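Local coordinates for BF1531-like N-terminal domain-containing protein (Bacteroides fragilis, PDB 3SLR) that is of unknown function but holds a magnesium-binding phosphatase domain and may hydrolyse ester bonds, at residues 110-113 and 114-118; 335-338 and 339-342; 185-188 and 189-192. All blocks are in the same frame, centred on the assembly; numbering follows the deposited sequence.

How the contacts relate
Contacts 1 and 3 lie in the FkbH N-terminal domain and contact 2 in the magnesium-binding phosphatase domain; the centre of contact 2 lies about 48 Å from that of contact 1 and about 38 Å from that of contact 3. Contacts 1 and 2 are partly buried, contact 3 is at the surface. Contact 1 is the later part of an amphipathic helix, one side buried in the domain and the other charged. Contacts 2 and 3 both start a helix with an N-cap side chain, Asn337 and Asp187. Contact 3 has a weak, water-assisted capping bond beside two aromatic rings. In contact 2 the capped turn adjoins a metal, so carboxylates, waters and a buried arginine dominate.

Contact 1: 110-113 and 114-118; sequences DFVR and LLCEQ
Glu117 holds CG anti to its carbonyl carbon (chi1 -68°), which brings that methylene alongside the carbonyl oxygen of Arg113 one turn earlier, with Glu117 CG 3.1 Å from Arg113 O. Arg113 has a similar first torsion (chi1 -66°), and both long chains leave the helix on its exposed flank. Their charged ends do not meet directly: Arg113 NH2 and Glu117 OE2 are 4.8 Å apart. The hydroxyl of Tyr165 links them instead, hydrogen-bonded to Arg113 NE and Glu117 OE2.

Beneath the side chains runs regular alpha-helical bonding, the NH groups of Leu114 to Glu117 each reaching the carbonyl four residues back. The bond from Leu115 N to Phe111 O, 2.9 Å long, is nearly straight at 170°. Further on, the Gln118 side chain folds back along the helix, and its amide NE2 donates to Leu114 O at 2.8 Å, with that oxygen close to the amide plane. On the inward side Val112 CG1 lies 4.4 Å from Cys116 SG, two compact residues that suit a close-packed interface.

The helix thus divides its residues by face, as an amphipathic helix does. Val112 and Cys116 pack on Ile161 of helix 147-164 and on Phe168 of strand 168-171, Leu115 meets Val123 of strand 122-126, and Phe111 packs on Val61, Glu62 and Ile65 of helix 61-66.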
loop_
_atom_site.group_PDB
_atom_site.type_symbol
_atom_site.label_atom_id
_atom_site.label_comp_id
_atom_site.label_asym_id
_atom_site.label_seq_id
_atom_site.Cartn_x
_atom_site.Cartn_y
_atom_site.Cartn_z
ATOM N N ASP A 110 -0.982 25.705 0.600
ATOM C CA ASP A 110 -2.144 26.552 0.370
ATOM C C ASP A 110 -2.992 26.019 -0.787
ATOM O O ASP A 110 -4.226 25.995 -0.706
ATOM C CB ASP A 110 -1.730 28.006 0.098
ATOM C CG ASP A 110 -1.305 28.745 1.363
ATOM O OD1 ASP A 110 -1.585 28.247 2.476
ATOM O OD2 ASP A 110 -0.698 29.836 1.240
ATOM N N PHE A 111 -2.342 25.601 -1.871
ATOM C CA PHE A 111 -3.096 25.085 -3.003
ATOM C C PHE A 111 -3.834 23.807 -2.610
ATOM O O PHE A 111 -4.998 23.605 -2.975
ATOM C CB PHE A 111 -2.213 24.798 -4.213
ATOM C CG PHE A 111 -2.970 24.149 -5.333
ATOM C CD1 PHE A 111 -3.848 24.895 -6.107
ATOM C CD2 PHE A 111 -2.854 22.792 -5.575
ATOM C CE1 PHE A 111 -4.585 24.298 -7.122
ATOM C CE2 PHE A 111 -3.588 22.183 -6.590
ATOM C CZ PHE A 111 -4.456 22.942 -7.367
ATOM N N VAL A 112 -3.150 22.936 -1.872
ATOM C CA VAL A 112 -3.781 21.701 -1.420
ATOM C C VAL A 112 -5.017 21.982 -0.553
ATOM O O VAL A 112 -6.070 21.362 -0.742
ATOM C CB VAL A 112 -2.779 20.790 -0.698
ATOM C CG1 VAL A 112 -3.488 19.571 -0.106
ATOM C CG2 VAL A 112 -1.687 20.357 -1.664
ATOM N N ARG A 113 -4.904 22.921 0.383
ATOM C CA ARG A 113 -6.063 23.282 1.204
ATOM C C ARG A 113 -7.200 23.853 0.363
ATOM O O ARG A 113 -8.376 23.567 0.609
ATOM C CB ARG A 113 -5.672 24.271 2.304
ATOM C CG ARG A 113 -4.728 23.669 3.341
ATOM C CD ARG A 113 -4.713 24.477 4.635
ATOM N NE ARG A 113 -5.926 24.241 5.419
ATOM C CZ ARG A 113 -6.026 24.470 6.728
ATOM N NH1 ARG A 113 -4.979 24.946 7.396
ATOM N NH2 ARG A 113 -7.166 24.224 7.368
ATOM N N LEU A 114 -6.851 24.660 -0.629
ATOM C CA LEU A 114 -7.858 25.241 -1.516
ATOM C C LEU A 114 -8.626 24.116 -2.215
ATOM O O LEU A 114 -9.851 24.123 -2.271
ATOM C CB LEU A 114 -7.189 26.165 -2.538
ATOM C CG LEU A 114 -8.014 27.000 -3.527
ATOM C CD1 LEU A 114 -8.631 26.140 -4.622
ATOM C CD2 LEU A 114 -9.078 27.825 -2.806
ATOM N N LEU A 115 -7.881 23.154 -2.744
ATOM C CA LEU A 115 -8.445 21.960 -3.357
ATOM C C LEU A 115 -9.381 21.231 -2.384
ATOM O O LEU A 115 -10.501 20.861 -2.741
ATOM C CB LEU A 115 -7.297 21.042 -3.790
ATOM C CG LEU A 115 -7.589 19.596 -4.190
ATOM C CD1 LEU A 115 -8.418 19.547 -5.455
ATOM C CD2 LEU A 115 -6.276 18.858 -4.374
ATOM N N CYS A 116 -8.928 21.034 -1.150
ATOM C CA CYS A 116 -9.761 20.373 -0.141
ATOM C C CYS A 116 -11.055 21.130 0.151
ATOM O O CYS A 116 -12.105 20.515 0.357
ATOM C CB CYS A 116 -8.981 20.170 1.160
ATOM S SG CYS A 116 -7.687 18.920 1.048
ATOM N N GLU A 117 -10.972 22.460 0.176
ATOM C CA GLU A 117 -12.105 23.307 0.556
ATOM C C GLU A 117 -13.217 23.280 -0.491
ATOM O O GLU A 117 -14.373 23.582 -0.189
ATOM C CB GLU A 117 -11.652 24.755 0.798
ATOM C CG GLU A 117 -10.762 24.971 2.018
ATOM C CD GLU A 117 -11.530 25.028 3.338
ATOM O OE1 GLU A 117 -12.749 25.302 3.323
ATOM O OE2 GLU A 117 -10.906 24.798 4.397
ATOM N N GLN A 118 -12.872 22.913 -1.720
ATOM C CA GLN A 118 -13.859 22.872 -2.796
ATOM C C GLN A 118 -14.979 21.871 -2.519
ATOM O O GLN A 118 -16.136 22.109 -2.872
ATOM C CB GLN A 118 -13.193 22.577 -4.138
ATOM C CG GLN A 118 -12.191 23.648 -4.557
ATOM C CD GLN A 118 -12.646 25.054 -4.197
ATOM O OE1 GLN A 118 -13.645 25.549 -4.720
ATOM N NE2 GLN A 118 -11.908 25.708 -3.296
#

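Contact 2: 335-338 and 339-342. With MG (magnesium ion), chain B.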
loop_
_atom_site.group_PDB
_atom_site.type_symbol
_atom_site.label_atom_id
_atom_site.label_comp_id
_atom_site.label_asym_id
_atom_site.label_seq_id
_atom_site.Cartn_x
_atom_site.Cartn_y
_atom_site.Cartn_z
ATOM N N ASP A 335 1.256 -18.842 4.653
ATOM C CA ASP A 335 1.740 -20.202 4.876
ATOM C C ASP A 335 3.016 -20.414 4.055
ATOM O O ASP A 335 3.072 -20.064 2.882
ATOM C CB ASP A 335 0.643 -21.210 4.477
ATOM C CG ASP A 335 0.904 -22.609 5.008
ATOM O OD1 ASP A 335 2.064 -23.076 4.921
ATOM O OD2 ASP A 335 -0.058 -23.247 5.505
ATOM N N ASP A 336 4.055 -20.953 4.686
ATOM C CA ASP A 336 5.355 -21.137 4.039
ATOM C C ASP A 336 5.343 -22.305 3.051
ATOM O O ASP A 336 6.251 -22.444 2.243
ATOM C CB ASP A 336 6.430 -21.414 5.103
ATOM C CG ASP A 336 6.237 -22.757 5.750
ATOM O OD1 ASP A 336 5.222 -22.891 6.448
ATOM O OD2 ASP A 336 7.049 -23.690 5.536
ATOM N N ASN A 337 4.324 -23.151 3.132
ATOM C CA ASN A 337 4.237 -24.341 2.280
ATOM C C ASN A 337 3.457 -24.060 0.987
ATOM O O ASN A 337 2.272 -23.754 1.045
ATOM C CB ASN A 337 3.534 -25.458 3.055
ATOM C CG ASN A 337 3.614 -26.800 2.356
ATOM O OD1 ASN A 337 3.461 -26.893 1.139
ATOM N ND2 ASN A 337 3.858 -27.856 3.133
ATOM N N PRO A 338 4.115 -24.177 -0.179
ATOM C CA PRO A 338 3.472 -23.840 -1.460
ATOM C C PRO A 338 2.237 -24.686 -1.765
ATOM O O PRO A 338 1.302 -24.199 -2.400
ATOM C CB PRO A 338 4.567 -24.124 -2.495
ATOM C CG PRO A 338 5.525 -25.044 -1.801
ATOM C CD PRO A 338 5.504 -24.621 -0.367
ATOM N N PHE A 339 2.248 -25.940 -1.330
ATOM C CA PHE A 339 1.098 -26.822 -1.529
ATOM C C PHE A 339 -0.106 -26.374 -0.707
ATOM O O PHE A 339 -1.233 -26.411 -1.194
ATOM C CB PHE A 339 1.462 -28.271 -1.208
ATOM C CG PHE A 339 2.622 -28.792 -2.005
ATOM C CD1 PHE A 339 2.435 -29.264 -3.297
ATOM C CD2 PHE A 339 3.900 -28.807 -1.466
ATOM C CE1 PHE A 339 3.506 -29.743 -4.036
ATOM C CE2 PHE A 339 4.970 -29.285 -2.200
ATOM C CZ PHE A 339 4.771 -29.755 -3.486
ATOM N N GLU A 340 0.130 -25.951 0.531
ATOM C CA GLU A 340 -0.939 -25.392 1.359
ATOM C C GLU A 340 -1.492 -24.110 0.726
ATOM O O GLU A 340 -2.714 -23.932 0.620
ATOM C CB GLU A 340 -0.455 -25.112 2.790
ATOM C CG GLU A 340 0.000 -26.340 3.601
ATOM C CD GLU A 340 -1.152 -27.268 4.003
ATOM O OE1 GLU A 340 -2.272 -27.089 3.488
ATOM O OE2 GLU A 340 -0.928 -28.177 4.837
ATOM N N ARG A 341 -0.598 -23.218 0.301
ATOM C CA ARG A 341 -1.023 -21.987 -0.354
ATOM C C ARG A 341 -1.875 -22.276 -1.578
ATOM O O ARG A 341 -2.940 -21.688 -1.748
ATOM C CB ARG A 341 0.176 -21.150 -0.781
ATOM C CG ARG A 341 1.026 -20.665 0.371
ATOM C CD ARG A 341 1.923 -19.518 -0.077
ATOM N NE ARG A 341 2.934 -19.928 -1.051
ATOM C CZ ARG A 341 4.199 -20.214 -0.735
ATOM N NH1 ARG A 341 4.602 -20.156 0.522
ATOM N NH2 ARG A 341 5.063 -20.564 -1.679
ATOM N N ASN A 342 -1.392 -23.175 -2.430
ATOM C CA ASN A 342 -2.057 -23.485 -3.689
ATOM C C ASN A 342 -3.429 -24.115 -3.498
ATOM O O ASN A 342 -4.375 -23.813 -4.225
ATOM C CB ASN A 342 -1.175 -24.380 -4.563
ATOM C CG ASN A 342 0.008 -23.632 -5.153
ATOM O OD1 ASN A 342 0.176 -22.436 -4.918
ATOM N ND2 ASN A 342 0.839 -24.336 -5.915
HETATM MG MG MG B . 4.440 -24.309 7.775
HETATM O O HOH W 1 2.773 -25.102 6.278
HETATM O O HOH W 2 6.163 -25.765 6.790
HETATM O O HOH W 3 3.832 -26.238 8.632
#
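Arg341 reaches back from the first turn of helix 338-347 to the loop that follows strand 331-334, in the magnesium-binding phosphatase domain, whose metal-binding aspartates are consistent with a HAD-type site. An Asx turn at Asp335 leads into an N-cap at Asn337. The tight side is built around the buried guanidinium. Its NH1 donates to Asp335 O at 2.8 Å (156°), using a lone pair in the carbonyl plane, while Pro338 CA sits 3.6 Å above one face of the guanidinium plane. Glu355 takes NH2 in a salt bridge, giving this long cation a second partner. Asp335 is gripped as well: its OD1 accepts from Asn337 N at 2.9 Å, and its OD2 lies 3.3 Å from Glu340 CB and forms a salt bridge with Lys313. The Glu340 carboxylate leads away to Lys280.

The outer side is looser. Phe339 is exposed, and Asn337 OD1 approaches the edge of its ring near the ring plane. The same oxygen caps the helix, accepting from Phe339 N at 2.9 Å in a bent bond (134°); a short amide suits this job, and Pro338 fits the first turn because it has no NH to satisfy.

Asp336 faces the metal. Its CG stands between the backbone N and the carbonyl carbon (chi1 69°), which carries the carboxylate to the site that Asp228 OD2, the backbone O of Asp230 and three waters complete. Asp335 stays in the second shell: its OD1 accepts from water 1, a magnesium ligand, whereas Asp336 binds directly, its OD1 2.1 Å from the magnesium ion.

Contact 3: 185-188 and 189-192; sequences MFDS and SVYV
The rings of Phe186 and Tyr191 meet obliquely, with centroids 5.8 Å apart and planes inclined at 54°. They pack beside Asp187, the N-cap of helix 188-194. One face of the Phe186 ring has Ser188 N above it, offset toward the rim, and Ser188 O lies at the edge of the Tyr191 ring, near its plane. The closest touch between the two aromatic side chains is Phe186 CE1 on Tyr191 CB, at 3.6 Å. Both carry CG anti to the backbone N (chi1 171° in Phe186, 165° in Tyr191), a setting that brings the rings together from loop and helix. His87 meets both rings, and the Tyr191 hydroxyl is hydrogen-bonded to Lys88.

The capped helix lies at the surface of the FkbH N-terminal domain, whose parallel five-stranded sheet is consistent with its SGNH-hydrolase clan. Asp187 suits the N-cap position because a short acidic side chain can reach a backbone NH of the first turn, and its negative charge would probably interact favourably with the positive end of the helix dipole. Asp187 O also starts the helical bonding, accepting from Tyr191 N at 3.0 Å, and Ser188 O takes Val192 N in the next bond.

The Asp187 side chain crosses that of Val190 at about a right angle, with OD2 3.4 Å from Val190 CG2. The other oxygen does the capping, though weakly: Asp187 OD1 accepts from Val190 N at 3.4 Å. A water reinforces the turn, donating to Asp187 OD1 at 3.1 Å and accepting from Ser189 N at 2.9 Å.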
loop_
_atom_site.group_PDB
_atom_site.type_symbol
_atom_site.label_atom_id
_atom_site.label_comp_id
_atom_site.label_asym_id
_atom_site.label_seq_id
_atom_site.Cartn_x
_atom_site.Cartn_y
_atom_site.Cartn_z
HETATM N N MSE A 185 12.423 3.763 -9.727
HETATM C CA MSE A 185 11.123 4.386 -9.950
HETATM C C MSE A 185 11.122 5.371 -11.116
HETATM O O MSE A 185 10.081 5.640 -11.710
HETATM C CB MSE A 185 10.671 5.132 -8.686
HETATM C CG MSE A 185 10.548 4.271 -7.439
HETATM SE SE MSE A 185 9.046 3.051 -7.448
HETATM C CE MSE A 185 7.560 4.324 -7.569
ATOM N N PHE A 186 12.294 5.911 -11.418
ATOM C CA PHE A 186 12.459 6.976 -12.409
ATOM C C PHE A 186 13.356 6.490 -13.545
ATOM O O PHE A 186 14.397 5.877 -13.307
ATOM C CB PHE A 186 13.053 8.216 -11.714
ATOM C CG PHE A 186 13.476 9.318 -12.650
ATOM C CD1 PHE A 186 12.538 10.023 -13.394
ATOM C CD2 PHE A 186 14.811 9.674 -12.753
ATOM C CE1 PHE A 186 12.924 11.047 -14.245
ATOM C CE2 PHE A 186 15.204 10.700 -13.593
ATOM C CZ PHE A 186 14.266 11.381 -14.348
ATOM N N ASP A 187 12.946 6.762 -14.780
ATOM C CA ASP A 187 13.699 6.347 -15.958
ATOM C C ASP A 187 14.054 7.622 -16.721
ATOM O O ASP A 187 13.228 8.186 -17.442
ATOM C CB ASP A 187 12.827 5.405 -16.803
ATOM C CG ASP A 187 13.570 4.788 -17.985
ATOM O OD1 ASP A 187 14.532 5.402 -18.494
ATOM O OD2 ASP A 187 13.156 3.690 -18.429
ATOM N N SER A 188 15.275 8.103 -16.530
ATOM C CA SER A 188 15.674 9.372 -17.114
ATOM C C SER A 188 15.464 9.434 -18.625
ATOM O O SER A 188 14.949 10.416 -19.149
ATOM C CB SER A 188 17.137 9.673 -16.792
ATOM O OG SER A 188 17.500 10.896 -17.391
ATOM N N SER A 189 15.868 8.382 -19.325
ATOM C CA SER A 189 15.841 8.389 -20.779
ATOM C C SER A 189 14.411 8.534 -21.303
ATOM O O SER A 189 14.152 9.287 -22.236
ATOM C CB SER A 189 16.475 7.105 -21.314
ATOM O OG SER A 189 16.656 7.186 -22.715
ATOM N N VAL A 190 13.489 7.797 -20.697
ATOM C CA VAL A 190 12.081 7.898 -21.048
ATOM C C VAL A 190 11.533 9.288 -20.717
ATOM O O VAL A 190 10.851 9.904 -21.540
ATOM C CB VAL A 190 11.255 6.823 -20.323
ATOM C CG1 VAL A 190 9.773 7.131 -20.430
ATOM C CG2 VAL A 190 11.571 5.448 -20.895
ATOM N N TYR A 191 11.841 9.790 -19.522
ATOM C CA TYR A 191 11.361 11.112 -19.117
ATOM C C TYR A 191 11.833 12.210 -20.071
ATOM O O TYR A 191 11.066 13.093 -20.456
ATOM C CB TYR A 191 11.788 11.448 -17.682
ATOM C CG TYR A 191 11.632 12.914 -17.360
ATOM C CD1 TYR A 191 10.376 13.466 -17.142
ATOM C CD2 TYR A 191 12.745 13.753 -17.283
ATOM C CE1 TYR A 191 10.225 14.816 -16.854
ATOM C CE2 TYR A 191 12.607 15.108 -16.999
ATOM C CZ TYR A 191 11.349 15.631 -16.780
ATOM O OH TYR A 191 11.215 16.969 -16.494
ATOM N N VAL A 192 13.098 12.157 -20.453
ATOM C CA VAL A 192 13.635 13.163 -21.357
ATOM C C VAL A 192 12.823 13.213 -22.655
ATOM O O VAL A 192 12.509 14.292 -23.174
ATOM C CB VAL A 192 15.135 12.903 -21.616
ATOM C CG1 VAL A 192 15.620 13.660 -22.835
ATOM C CG2 VAL A 192 15.945 13.280 -20.379
HETATM O O HOH W 4 17.514 6.082 -18.556
#